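PA-I Galactophilic Lectin (Enterobacter cloacae, PDB 6YGQ) probably binds carbohydrate through a calcium site, as a beta-sandwich lectin domain related to the galactose-specific lectin PA-IL. Local coordinates at residues Ser27-Ala32 with Glu131-Val136; Ile50-Ser55 with Tyr104-Pro109; Thr68-Arg73 with Val99-Tyr104; Leu88-Gly93 with Leu114-Ala119. All coordinates share one frame; numbering follows the deposited sequence.

Contact 1. Residues Ser27-Ala32 with Glu131-Val136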
loop_
_atom_site.group_PDB
_atom_site.type_symbol
_atom_site.label_atom_id
_atom_site.label_comp_id
_atom_site.label_asym_id
_atom_site.label_seq_id
_atom_site.Cartn_x
_atom_site.Cartn_y
_atom_site.Cartn_z
ATOM N N SER A 27 -0.104 -3.235 -15.711
ATOM C CA SER A 27 0.631 -2.305 -14.864
ATOM C C SER A 27 0.559 -0.925 -15.493
ATOM O O SER A 27 1.000 -0.741 -16.632
ATOM C CB SER A 27 2.084 -2.740 -14.694
ATOM O OG SER A 27 2.774 -1.822 -13.867
ATOM N N GLY A 28 0.019 0.032 -14.756
ATOM C CA GLY A 28 -0.132 1.373 -15.264
ATOM C C GLY A 28 -0.393 2.357 -14.151
ATOM O O GLY A 28 -0.079 2.101 -12.986
ATOM N N LYS A 29 -0.993 3.487 -14.523
ATOM C CA LYS A 29 -1.193 4.611 -13.624
ATOM C C LYS A 29 -2.671 4.957 -13.500
ATOM O O LYS A 29 -3.469 4.699 -14.406
ATOM C CB LYS A 29 -0.434 5.857 -14.113
ATOM C CG LYS A 29 1.029 5.619 -14.457
ATOM C CD LYS A 29 1.831 5.239 -13.220
ATOM C CE LYS A 29 3.299 5.619 -13.358
ATOM N NZ LYS A 29 3.903 5.069 -14.601
ATOM N N VAL A 30 -3.016 5.562 -12.364
ATOM C CA VAL A 30 -4.346 6.103 -12.104
ATOM C C VAL A 30 -4.172 7.577 -11.753
ATOM O O VAL A 30 -3.552 7.910 -10.735
ATOM C CB VAL A 30 -5.065 5.341 -10.978
ATOM C CG1 VAL A 30 -6.389 6.011 -10.631
ATOM C CG2 VAL A 30 -5.293 3.884 -11.379
ATOM N N ASP A 31 -4.706 8.450 -12.608
ATOM C CA ASP A 31 -4.583 9.897 -12.464
ATOM C C ASP A 31 -5.621 10.411 -11.475
ATOM O O ASP A 31 -6.816 10.131 -11.612
ATOM C CB ASP A 31 -4.764 10.544 -13.843
ATOM C CG ASP A 31 -4.580 12.061 -13.844
ATOM O OD1 ASP A 31 -4.512 12.701 -12.777
ATOM O OD2 ASP A 31 -4.521 12.621 -14.958
ATOM N N ALA A 32 -5.162 11.162 -10.472
ATOM C CA ALA A 32 -6.068 11.669 -9.448
ATOM C C ALA A 32 -7.069 12.677 -9.997
ATOM O O ALA A 32 -8.098 12.919 -9.356
ATOM C CB ALA A 32 -5.266 12.307 -8.313
ATOM N N GLU A 131 -0.616 10.751 -9.040
ATOM C CA GLU A 131 -1.085 9.520 -9.653
ATOM C C GLU A 131 -0.677 8.341 -8.785
ATOM O O GLU A 131 0.313 8.407 -8.050
ATOM C CB GLU A 131 -0.511 9.346 -11.067
ATOM C CG GLU A 131 0.986 9.067 -11.061
ATOM C CD GLU A 131 1.629 9.102 -12.436
ATOM O OE1 GLU A 131 0.957 9.483 -13.418
ATOM O OE2 GLU A 131 2.823 8.744 -12.525
ATOM N N PHE A 132 -1.445 7.262 -8.882
ATOM C CA PHE A 132 -1.092 5.998 -8.258
ATOM C C PHE A 132 -0.526 5.062 -9.321
ATOM O O PHE A 132 -0.982 5.060 -10.469
ATOM C CB PHE A 132 -2.299 5.338 -7.583
ATOM C CG PHE A 132 -2.862 6.118 -6.418
ATOM C CD1 PHE A 132 -2.042 6.868 -5.592
ATOM C CD2 PHE A 132 -4.224 6.088 -6.148
ATOM C CE1 PHE A 132 -2.569 7.578 -4.525
ATOM C CE2 PHE A 132 -4.755 6.794 -5.082
ATOM C CZ PHE A 132 -3.927 7.539 -4.271
ATOM N N SER A 133 0.485 4.290 -8.933
ATOM C CA SER A 133 0.976 3.177 -9.733
ATOM C C SER A 133 0.280 1.907 -9.264
ATOM O O SER A 133 0.299 1.592 -8.070
ATOM C CB SER A 133 2.490 3.032 -9.591
ATOM O OG SER A 133 3.158 4.144 -10.152
ATOM N N VAL A 134 -0.334 1.181 -10.197
ATOM C CA VAL A 134 -1.150 0.018 -9.871
ATOM C C VAL A 134 -0.725 -1.163 -10.731
ATOM O O VAL A 134 -0.513 -1.020 -11.941
ATOM C CB VAL A 134 -2.654 0.306 -10.067
ATOM C CG1 VAL A 134 -3.484 -0.862 -9.557
ATOM C CG2 VAL A 134 -3.055 1.602 -9.375
ATOM N N GLU A 135 -0.608 -2.331 -10.102
ATOM C CA GLU A 135 -0.339 -3.590 -10.782
ATOM C C GLU A 135 -1.511 -4.540 -10.564
ATOM O O GLU A 135 -2.139 -4.535 -9.501
ATOM C CB GLU A 135 0.957 -4.238 -10.269
ATOM C CG GLU A 135 2.192 -3.349 -10.353
ATOM C CD GLU A 135 3.290 -3.769 -9.384
ATOM O OE1 GLU A 135 3.233 -4.904 -8.861
ATOM O OE2 GLU A 135 4.214 -2.962 -9.147
ATOM N N VAL A 136 -1.804 -5.358 -11.576
ATOM C CA VAL A 136 -2.879 -6.343 -11.510
ATOM C C VAL A 136 -2.318 -7.700 -11.914
ATOM O O VAL A 136 -1.681 -7.824 -12.968
ATOM C CB VAL A 136 -4.068 -5.967 -12.415
ATOM C CG1 VAL A 136 -5.210 -6.963 -12.237
ATOM C CG2 VAL A 136 -4.536 -4.553 -12.120
#
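Strands 27-31 and 131-136 run antiparallel, their short axes 4.5 Å apart at closest and their directions 152° apart, and so join the N-terminal strand to the last strand of this PA-IL-like beta sandwich. Two hydrogen-bonded pairs carry the ladder. Gly28 N reaches Val134 O at 3.1 Å and Val134 N returns to Gly28 O; two residues on, Val30 N meets Phe132 O at 2.8 Å and Phe132 N meets Val30 O. The non-hydrogen-bonded pairs Ser27-Glu135, Lys29-Ser133 and Asp31-Glu131 lie between and beyond them, and CA-H...O contacts supplement the ladder, Lys29 CA standing 3.2 Å from Phe132 O.

The two faces of the ribbon differ in character. Val30, Phe132 and Val134 look inward. Val30 CG2 touches Val134 CG2 at 3.8 Å, both branches lying anti to their own carbonyl carbons, while the Val30 and Phe132 side chains approach at their CB atoms. Leu88 and Leu116 of the second sheet pack on this inner face, which makes it part of the sandwich core.

Lys29, Glu131 and Ser133 occupy the polar face. The lysine chain, bent at chi2 and chi4, lies obliquely across the extended glutamate, and it is the aliphatic part that does the touching. Lys29 NZ remains 4.4 Å from Glu131 OE2, beyond a salt bridge, although the opposite charges probably still attract. Glu131 OE2 instead meets Lys29 CE at 3.3 Å, and Ser133 OG lies 3.5 Å from Lys29 CD.

Contact 2. Residues Ile50-Ser55 with Tyr104-Pro109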
loop_
_atom_site.group_PDB
_atom_site.type_symbol
_atom_site.label_atom_id
_atom_site.label_comp_id
_atom_site.label_asym_id
_atom_site.label_seq_id
_atom_site.Cartn_x
_atom_site.Cartn_y
_atom_site.Cartn_z
ATOM N N ILE A 50 -7.980 -12.306 -8.969
ATOM C CA ILE A 50 -6.948 -11.344 -9.320
ATOM C C ILE A 50 -6.444 -10.661 -8.057
ATOM O O ILE A 50 -7.111 -10.639 -7.020
ATOM C CB ILE A 50 -7.442 -10.290 -10.338
ATOM C CG1 ILE A 50 -8.582 -9.450 -9.759
ATOM C CG2 ILE A 50 -7.884 -10.967 -11.628
ATOM C CD1 ILE A 50 -8.888 -8.205 -10.572
ATOM N N THR A 51 -5.246 -10.095 -8.163
ATOM C CA THR A 51 -4.643 -9.319 -7.090
ATOM C C THR A 51 -4.267 -7.950 -7.634
ATOM O O THR A 51 -3.640 -7.850 -8.693
ATOM C CB THR A 51 -3.414 -10.028 -6.515
ATOM O OG1 THR A 51 -3.835 -11.170 -5.756
ATOM C CG2 THR A 51 -2.620 -9.082 -5.626
ATOM N N ILE A 52 -4.656 -6.904 -6.913
ATOM C CA ILE A 52 -4.348 -5.528 -7.282
ATOM C C ILE A 52 -3.453 -4.941 -6.198
ATOM O O ILE A 52 -3.743 -5.085 -5.004
ATOM C CB ILE A 52 -5.625 -4.685 -7.459
ATOM C CG1 ILE A 52 -6.591 -5.368 -8.430
ATOM C CG2 ILE A 52 -5.269 -3.291 -7.960
ATOM C CD1 ILE A 52 -8.034 -4.919 -8.274
ATOM N N LEU A 53 -2.367 -4.289 -6.615
ATOM C CA LEU A 53 -1.408 -3.668 -5.710
ATOM C C LEU A 53 -1.152 -2.236 -6.151
ATOM O O LEU A 53 -1.042 -1.965 -7.351
ATOM C CB LEU A 53 -0.087 -4.437 -5.689
ATOM C CG LEU A 53 -0.189 -5.943 -5.455
ATOM C CD1 LEU A 53 1.156 -6.603 -5.714
ATOM C CD2 LEU A 53 -0.675 -6.222 -4.044
ATOM N N ALA A 54 -1.023 -1.323 -5.187
ATOM C CA ALA A 54 -0.914 0.085 -5.533
ATOM C C ALA A 54 -0.018 0.836 -4.559
ATOM O O ALA A 54 0.192 0.420 -3.417
ATOM C CB ALA A 54 -2.298 0.750 -5.576
ATOM N N SER A 55 0.502 1.963 -5.041
ATOM C CA SER A 55 1.332 2.863 -4.255
ATOM C C SER A 55 1.266 4.240 -4.897
ATOM O O SER A 55 0.874 4.381 -6.058
ATOM C CB SER A 55 2.781 2.370 -4.180
ATOM O OG SER A 55 3.383 2.368 -5.466
ATOM N N TYR A 104 -6.084 -8.527 -2.323
ATOM C CA TYR A 104 -5.353 -9.771 -2.515
ATOM C C TYR A 104 -6.314 -10.923 -2.764
ATOM O O TYR A 104 -7.246 -11.145 -1.985
ATOM C CB TYR A 104 -4.485 -10.046 -1.284
ATOM C CG TYR A 104 -3.608 -11.271 -1.365
ATOM C CD1 TYR A 104 -2.532 -11.327 -2.240
ATOM C CD2 TYR A 104 -3.846 -12.365 -0.545
ATOM C CE1 TYR A 104 -1.723 -12.446 -2.303
ATOM C CE2 TYR A 104 -3.045 -13.488 -0.603
ATOM C CZ TYR A 104 -1.986 -13.523 -1.483
ATOM O OH TYR A 104 -1.186 -14.639 -1.543
ATOM N N ARG A 105 -6.078 -11.653 -3.854
ATOM C CA ARG A 105 -6.870 -12.825 -4.219
ATOM C C ARG A 105 -8.362 -12.498 -4.204
ATOM O O ARG A 105 -9.167 -13.124 -3.510
ATOM C CB ARG A 105 -6.551 -14.001 -3.295
ATOM C CG ARG A 105 -5.151 -14.545 -3.482
ATOM C CD ARG A 105 -4.941 -15.846 -2.727
ATOM N NE ARG A 105 -3.609 -16.382 -2.991
ATOM C CZ ARG A 105 -3.286 -17.086 -4.072
ATOM N NH1 ARG A 105 -4.200 -17.356 -4.995
ATOM N NH2 ARG A 105 -2.043 -17.522 -4.227
ATOM N N TRP A 106 -8.714 -11.492 -4.996
ATOM C CA TRP A 106 -10.092 -11.040 -5.114
ATOM C C TRP A 106 -10.833 -11.931 -6.096
ATOM O O TRP A 106 -10.451 -12.025 -7.268
ATOM C CB TRP A 106 -10.118 -9.587 -5.583
ATOM C CG TRP A 106 -11.484 -8.996 -5.741
ATOM C CD1 TRP A 106 -12.606 -9.314 -5.034
ATOM C CD2 TRP A 106 -11.869 -7.969 -6.663
ATOM N NE1 TRP A 106 -13.667 -8.549 -5.460
ATOM C CE2 TRP A 106 -13.240 -7.716 -6.460
ATOM C CE3 TRP A 106 -11.187 -7.239 -7.641
ATOM C CZ2 TRP A 106 -13.940 -6.764 -7.198
ATOM C CZ3 TRP A 106 -11.884 -6.295 -8.373
ATOM C CH2 TRP A 106 -13.245 -6.065 -8.147
ATOM N N SER A 107 -11.885 -12.592 -5.644
ATOM C CA SER A 107 -12.716 -13.362 -6.553
ATOM C C SER A 107 -13.665 -12.403 -7.248
ATOM O O SER A 107 -14.608 -11.882 -6.632
ATOM C CB SER A 107 -13.469 -14.472 -5.839
ATOM O OG SER A 107 -14.099 -15.331 -6.775
ATOM N N VAL A 108 -13.437 -12.171 -8.536
ATOM C CA VAL A 108 -14.163 -11.157 -9.297
ATOM C C VAL A 108 -15.650 -11.481 -9.267
ATOM O O VAL A 108 -16.047 -12.616 -9.600
ATOM C CB VAL A 108 -13.638 -11.092 -10.743
ATOM C CG1 VAL A 108 -14.425 -10.067 -11.547
ATOM C CG2 VAL A 108 -12.150 -10.761 -10.753
ATOM N N PRO A 109 -16.515 -10.538 -8.881
ATOM C CA PRO A 109 -17.933 -10.877 -8.716
ATOM C C PRO A 109 -18.765 -10.765 -9.984
ATOM O O PRO A 109 -19.876 -11.301 -10.030
ATOM C CB PRO A 109 -18.404 -9.869 -7.657
ATOM C CG PRO A 109 -17.541 -8.667 -7.890
ATOM C CD PRO A 109 -16.209 -9.176 -8.400
#
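Ile50 and Trp106 form an antiparallel hydrogen-bonded pair: Trp106 N reaches Ile50 O at 2.7 Å, and Ile50 N bonds to Trp106 O at 3.0 Å. A third bond comes from a side chain. Arg105 N points at Thr51 OG1 over 3.0 Å with an almost straight N-H...O angle of 170°, so the hydroxyl takes up an amide where the chain turns a corner at Arg105. With OG1 anti to the carbonyl carbon (chi1 -72°), Thr51 holds its oxygen toward that corner; Glu139 of the same chain is a further partner of that oxygen.

Tyr104 lies alongside Thr51, its CD1 being 3.8 Å from Thr51 OG1. Arg105 CG sits over the centre of one face of the tyrosine ring, and a weak bond links Arg105 NE to Tyr104 OH. Both polar ends reach past this pair of segments: Tyr104 OH is hydrogen-bonded, and Arg105 NH2 salt-bridged, to Glu139 of the second subunit.

Beyond the corner the packing is apolar. Ile50 and Ile52 both lie beside the indole, pointing the same way as it does: Ile50 CD1 is 3.8 Å from Trp106 CE3, and Ile52 CD1 is 4.0 Å from Trp106 CE3. Val108 CG2 closes on Ile50 CG1 at 3.9 Å.

The contact thus marks a corner between two environments: backbone and hydroxyl bonds fix the change of direction, Ile50 and Ile52 pack against the indole, which also meets Tyr97 and, by a cation-pi contact, Lys103, and the tyrosine-arginine side is committed to the dimer interface.

Contact 3. Residues Thr68-Arg73 with Val99-Tyr104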
loop_
_atom_site.group_PDB
_atom_site.type_symbol
_atom_site.label_atom_id
_atom_site.label_comp_id
_atom_site.label_asym_id
_atom_site.label_seq_id
_atom_site.Cartn_x
_atom_site.Cartn_y
_atom_site.Cartn_z
ATOM N N THR A 68 -3.364 12.110 -0.079
ATOM C CA THR A 68 -3.886 10.755 0.015
ATOM C C THR A 68 -2.850 9.753 -0.484
ATOM O O THR A 68 -1.991 10.083 -1.304
ATOM C CB THR A 68 -5.171 10.556 -0.813
ATOM O OG1 THR A 68 -4.834 10.444 -2.205
ATOM C CG2 THR A 68 -6.136 11.706 -0.617
ATOM N N ALA A 69 -2.937 8.534 0.014
ATOM C CA ALA A 69 -2.297 7.349 -0.533
ATOM C C ALA A 69 -3.400 6.442 -1.053
ATOM O O ALA A 69 -4.590 6.740 -0.898
ATOM C CB ALA A 69 -1.461 6.644 0.544
ATOM N N PRO A 70 -3.058 5.329 -1.716
ATOM C CA PRO A 70 -4.131 4.397 -2.119
ATOM C C PRO A 70 -5.060 4.053 -0.965
ATOM O O PRO A 70 -6.277 3.943 -1.153
ATOM C CB PRO A 70 -3.359 3.175 -2.637
ATOM C CG PRO A 70 -2.068 3.764 -3.154
ATOM C CD PRO A 70 -1.733 4.885 -2.197
ATOM N N GLN A 71 -4.512 3.926 0.242
ATOM C CA GLN A 71 -5.286 3.643 1.445
ATOM C C GLN A 71 -6.115 4.838 1.936
ATOM O O GLN A 71 -6.655 4.749 3.044
ATOM C CB GLN A 71 -4.347 3.177 2.560
ATOM C CG GLN A 71 -3.225 4.155 2.876
ATOM C CD GLN A 71 -2.313 3.661 3.980
ATOM O OE1 GLN A 71 -2.119 2.457 4.152
ATOM N NE2 GLN A 71 -1.749 4.591 4.741
ATOM N N GLY A 72 -6.256 5.939 1.217
ATOM C CA GLY A 72 -7.140 7.011 1.626
ATOM C C GLY A 72 -6.383 8.242 2.091
ATOM O O GLY A 72 -5.157 8.345 1.980
ATOM N N ARG A 73 -7.148 9.191 2.626
ATOM C CA ARG A 73 -6.599 10.481 3.010
ATOM C C ARG A 73 -5.802 10.371 4.305
ATOM O O ARG A 73 -6.029 9.489 5.139
ATOM C CB ARG A 73 -7.712 11.518 3.171
ATOM C CG ARG A 73 -8.591 11.368 4.415
ATOM C CD ARG A 73 -9.465 12.609 4.576
ATOM N NE ARG A 73 -10.452 12.525 5.652
ATOM C CZ ARG A 73 -10.167 12.626 6.946
ATOM N NH1 ARG A 73 -8.914 12.792 7.344
ATOM N NH2 ARG A 73 -11.137 12.552 7.846
ATOM N N VAL A 99 -10.284 -0.728 -3.126
ATOM C CA VAL A 99 -9.024 -1.425 -3.386
ATOM C C VAL A 99 -7.981 -1.034 -2.340
ATOM O O VAL A 99 -7.404 -1.903 -1.678
ATOM C CB VAL A 99 -8.507 -1.128 -4.806
ATOM C CG1 VAL A 99 -7.102 -1.705 -5.000
ATOM C CG2 VAL A 99 -9.469 -1.691 -5.842
ATOM N N GLY A 100 -7.729 0.266 -2.187
ATOM C CA GLY A 100 -6.709 0.680 -1.240
ATOM C C GLY A 100 -5.318 0.327 -1.738
ATOM O O GLY A 100 -5.048 0.291 -2.943
ATOM N N ASN A 101 -4.417 0.060 -0.784
ATOM C CA ASN A 101 -3.058 -0.332 -1.137
ATOM C C ASN A 101 -3.027 -1.674 -1.857
ATOM O O ASN A 101 -2.117 -1.931 -2.654
ATOM C CB ASN A 101 -2.174 -0.448 0.107
ATOM C CG ASN A 101 -1.941 0.873 0.799
ATOM O OD1 ASN A 101 -2.247 1.940 0.266
ATOM N ND2 ASN A 101 -1.385 0.808 2.006
ATOM N N HIS A 102 -3.969 -2.560 -1.548
ATOM C CA HIS A 102 -3.908 -3.905 -2.094
ATOM C C HIS A 102 -5.250 -4.595 -1.917
ATOM O O HIS A 102 -5.911 -4.438 -0.888
ATOM C CB HIS A 102 -2.801 -4.729 -1.420
ATOM C CG HIS A 102 -2.778 -4.615 0.074
ATOM N ND1 HIS A 102 -3.619 -5.341 0.890
ATOM C CD2 HIS A 102 -2.005 -3.870 0.899
ATOM C CE1 HIS A 102 -3.369 -5.043 2.153
ATOM N NE2 HIS A 102 -2.396 -4.151 2.186
ATOM N N LYS A 103 -5.639 -5.352 -2.938
ATOM C CA LYS A 103 -6.772 -6.267 -2.872
ATOM C C LYS A 103 -6.255 -7.636 -3.291
ATOM O O LYS A 103 -6.011 -7.876 -4.478
ATOM C CB LYS A 103 -7.918 -5.808 -3.766
ATOM C CG LYS A 103 -9.264 -6.313 -3.298
ATOM C CD LYS A 103 -10.382 -5.851 -4.211
ATOM C CE LYS A 103 -11.629 -5.485 -3.415
ATOM N NZ LYS A 103 -12.157 -6.604 -2.588
ATOM N N TYR A 104 -6.084 -8.527 -2.323
ATOM C CA TYR A 104 -5.353 -9.771 -2.515
ATOM C C TYR A 104 -6.314 -10.923 -2.764
ATOM O O TYR A 104 -7.246 -11.145 -1.985
ATOM C CB TYR A 104 -4.485 -10.046 -1.284
ATOM C CG TYR A 104 -3.608 -11.271 -1.365
ATOM C CD1 TYR A 104 -2.532 -11.327 -2.240
ATOM C CD2 TYR A 104 -3.846 -12.365 -0.545
ATOM C CE1 TYR A 104 -1.723 -12.446 -2.303
ATOM C CE2 TYR A 104 -3.045 -13.488 -0.603
ATOM C CZ TYR A 104 -1.986 -13.523 -1.483
ATOM O OH TYR A 104 -1.186 -14.639 -1.543
#
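Gln71 and Asn101 meet through their side-chain amides, at the place where two beta turns face each other: a type I turn from Ala69 to Gly72 and a type II' turn from Val99 to His102. The polar link is Asn101 ND2 to Gln71 OE1, 2.8 Å long but bent, with an N-H...O angle of 131°. Although the two amide planes are only 14° apart, the donor stands above the carbonyl plane, 41° out of it, so the groups are nearly parallel but stepped rather than coplanar. Asn101 OD1 also lies 3.0 Å from Gln71 N.

Close carbon-oxygen contacts make up the rest. Pro70 CB rests 3.3 Å from Asn101 OD1, the two side chains crossing at about a right angle, and Gly100 CA directs a CA-H...O contact to Pro70 O at 3.3 Å. The glycine has positive phi, as suits its place in the turn.

Both amides continue into the second subunit: Gln71 NE2 bonds to Gly56 O of that chain, and Asn101 ND2 to Ala54 O of that chain. Since Asn101 ND2 serves acceptors in both subunits, the bent bond to Gln71 is part of a buried polar network that couples the meeting of the turns to dimer packing.

Contact 4. Residues Leu88-Gly93 with Leu114-Ala119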
loop_
_atom_site.group_PDB
_atom_site.type_symbol
_atom_site.label_atom_id
_atom_site.label_comp_id
_atom_site.label_asym_id
_atom_site.label_seq_id
_atom_site.Cartn_x
_atom_site.Cartn_y
_atom_site.Cartn_z
ATOM N N LEU A 88 -8.058 4.674 -3.783
ATOM C CA LEU A 88 -8.052 3.850 -4.982
ATOM C C LEU A 88 -9.197 2.850 -4.917
ATOM O O LEU A 88 -9.319 2.091 -3.948
ATOM C CB LEU A 88 -6.727 3.107 -5.149
ATOM C CG LEU A 88 -6.669 2.176 -6.365
ATOM C CD1 LEU A 88 -6.773 2.972 -7.665
ATOM C CD2 LEU A 88 -5.395 1.342 -6.340
ATOM N N GLN A 89 -10.021 2.850 -5.955
ATOM C CA GLN A 89 -11.163 1.964 -6.060
ATOM C C GLN A 89 -11.178 1.352 -7.449
ATOM O O GLN A 89 -10.508 1.824 -8.372
ATOM C CB GLN A 89 -12.469 2.713 -5.782
ATOM C CG GLN A 89 -12.368 3.642 -4.583
ATOM C CD GLN A 89 -13.653 3.737 -3.798
ATOM O OE1 GLN A 89 -14.733 3.432 -4.309
ATOM N NE2 GLN A 89 -13.549 4.170 -2.547
ATOM N N ALA A 90 -11.941 0.274 -7.574
ATOM C CA ALA A 90 -12.153 -0.413 -8.835
ATOM C C ALA A 90 -13.592 -0.192 -9.274
ATOM O O ALA A 90 -14.504 -0.144 -8.444
ATOM C CB ALA A 90 -11.863 -1.909 -8.702
ATOM N N ARG A 91 -13.786 -0.030 -10.578
ATOM C CA ARG A 91 -15.113 0.051 -11.170
ATOM C C ARG A 91 -15.271 -1.114 -12.133
ATOM O O ARG A 91 -14.408 -1.342 -12.989
ATOM C CB ARG A 91 -15.335 1.381 -11.890
ATOM C CG ARG A 91 -16.734 1.526 -12.479
ATOM C CD ARG A 91 -17.328 2.902 -12.198
ATOM N NE ARG A 91 -16.469 3.982 -12.678
ATOM C CZ ARG A 91 -16.067 5.019 -11.943
ATOM N NH1 ARG A 91 -16.438 5.141 -10.674
ATOM N NH2 ARG A 91 -15.286 5.943 -12.485
ATOM N N LEU A 92 -16.366 -1.851 -11.982
ATOM C CA LEU A 92 -16.622 -3.051 -12.771
ATOM C C LEU A 92 -18.132 -3.193 -12.868
ATOM O O LEU A 92 -18.804 -3.275 -11.838
ATOM C CB LEU A 92 -15.986 -4.275 -12.110
ATOM C CG LEU A 92 -16.092 -5.623 -12.821
ATOM C CD1 LEU A 92 -15.161 -5.693 -14.016
ATOM C CD2 LEU A 92 -15.790 -6.744 -11.830
ATOM N N GLY A 93 -18.662 -3.179 -14.086
ATOM C CA GLY A 93 -20.101 -3.317 -14.256
ATOM C C GLY A 93 -20.913 -2.272 -13.522
ATOM O O GLY A 93 -21.934 -2.599 -12.903
ATOM N N LEU A 114 -12.121 -4.033 -16.307
ATOM C CA LEU A 114 -11.699 -3.421 -15.058
ATOM C C LEU A 114 -11.260 -1.981 -15.278
ATOM O O LEU A 114 -10.396 -1.701 -16.116
ATOM C CB LEU A 114 -10.552 -4.223 -14.442
ATOM C CG LEU A 114 -9.875 -3.638 -13.200
ATOM C CD1 LEU A 114 -10.861 -3.574 -12.049
ATOM C CD2 LEU A 114 -8.646 -4.454 -12.814
ATOM N N THR A 115 -11.855 -1.074 -14.512
ATOM C CA THR A 115 -11.407 0.306 -14.410
ATOM C C THR A 115 -10.894 0.551 -12.998
ATOM O O THR A 115 -11.425 0.001 -12.027
ATOM C CB THR A 115 -12.541 1.276 -14.746
ATOM O OG1 THR A 115 -12.752 1.270 -16.163
ATOM C CG2 THR A 115 -12.211 2.691 -14.295
ATOM N N LEU A 116 -9.841 1.351 -12.894
ATOM C CA LEU A 116 -9.281 1.776 -11.619
ATOM C C LEU A 116 -9.353 3.294 -11.574
ATOM O O LEU A 116 -8.979 3.962 -12.544
ATOM C CB LEU A 116 -7.845 1.278 -11.462
ATOM C CG LEU A 116 -7.705 -0.247 -11.485
ATOM C CD1 LEU A 116 -6.270 -0.672 -11.761
ATOM C CD2 LEU A 116 -8.200 -0.843 -10.174
ATOM N N PHE A 117 -9.859 3.840 -10.472
ATOM C CA PHE A 117 -10.088 5.273 -10.401
ATOM C C PHE A 117 -9.767 5.800 -9.012
ATOM O O PHE A 117 -9.773 5.064 -8.022
ATOM C CB PHE A 117 -11.539 5.631 -10.817
ATOM C CG PHE A 117 -12.590 5.283 -9.793
ATOM C CD1 PHE A 117 -13.124 4.006 -9.728
ATOM C CD2 PHE A 117 -13.064 6.245 -8.915
ATOM C CE1 PHE A 117 -14.099 3.691 -8.794
ATOM C CE2 PHE A 117 -14.034 5.937 -7.976
ATOM C CZ PHE A 117 -14.554 4.658 -7.917
ATOM N N PHE A 118 -9.433 7.090 -8.979
ATOM C CA PHE A 118 -9.237 7.847 -7.751
ATOM C C PHE A 118 -10.587 8.378 -7.289
ATOM O O PHE A 118 -11.328 8.975 -8.077
ATOM C CB PHE A 118 -8.254 8.993 -7.999
ATOM C CG PHE A 118 -7.979 9.842 -6.791
ATOM C CD1 PHE A 118 -8.692 11.010 -6.573
ATOM C CD2 PHE A 118 -6.993 9.485 -5.886
ATOM C CE1 PHE A 118 -8.436 11.799 -5.465
ATOM C CE2 PHE A 118 -6.735 10.268 -4.775
ATOM C CZ PHE A 118 -7.458 11.429 -4.566
ATOM N N ALA A 119 -10.909 8.156 -6.020
ATOM C CA ALA A 119 -12.211 8.515 -5.473
ATOM C C ALA A 119 -12.204 9.972 -5.022
ATOM O O ALA A 119 -11.394 10.365 -4.177
ATOM C CB ALA A 119 -12.572 7.598 -4.305
HETATM O O HOH W 1 -15.525 -0.469 -16.078
#
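The central pair of the four-stranded antiparallel sheet, strands 88-92 and 114-118, forms this contact. Gln89 with Phe117 and Arg91 with Thr115 are its hydrogen-bonded pairs. Gln89 N meets Phe117 O at 3.0 Å and Arg91 N meets Thr115 O at 2.8 Å, each pair with a return bond.

One face carries a cation-pi stack. The Arg91 guanidinium lies on the Phe117 ring, the planes 27° apart and Arg91 CZ 4.0 Å from the ring centroid. Arg91 NH1 comes closest, 3.3 Å from Phe117 CE1 and offset toward the rim. Phe117 CG stands between its backbone N and carbonyl carbon (chi1 74°), which swings the ring across toward strand 88-92; bends at chi2 and chi3 fold the arginine back over it. Gln89 CB touches the ring obliquely at 3.6 Å from Phe117 CZ. Asn96 accepts a hydrogen bond from Arg91 NH1 and so helps fix the guanidinium.

The opposite face is apolar and belongs to the sandwich core: Ala90 CB meets Leu114 CD1 at 3.9 Å and Leu116 CD2 at 4.1 Å, and Val30 and Val134 of the other sheet pack against Leu116.

The chemistry is therefore split by face, with hydrocarbon turned to the other sheet and a positive charge, probably stabilised by the aromatic ring as well as by its hydrogen bond to Asn96 and a weak one to Ala35 O, on the outer side.

From the N terminus, strand 24-31 opens the widest loop, which contact 1 closes only when strand 129-139 arrives; the other three contacts fall within it. Further along, strand 49-59 opens a second loop, which contact 2 closes at residues 104-109. Contact 3, between 68-73 and 99-104, nests within that loop and shares Tyr104 with contact 2. Contact 4 starts at 88-93, inside the loops of contacts 2 and 3, but ends at 114-119 beyond both, so it crosses each of them. Contacts 1 to 3 reach one sheet and contact 4 joins the two central strands of the other; Leu88 packing on Ala54 and Val108 on Leu92 tie the two layers together, while contacts 2 and 3 also meet the second subunit.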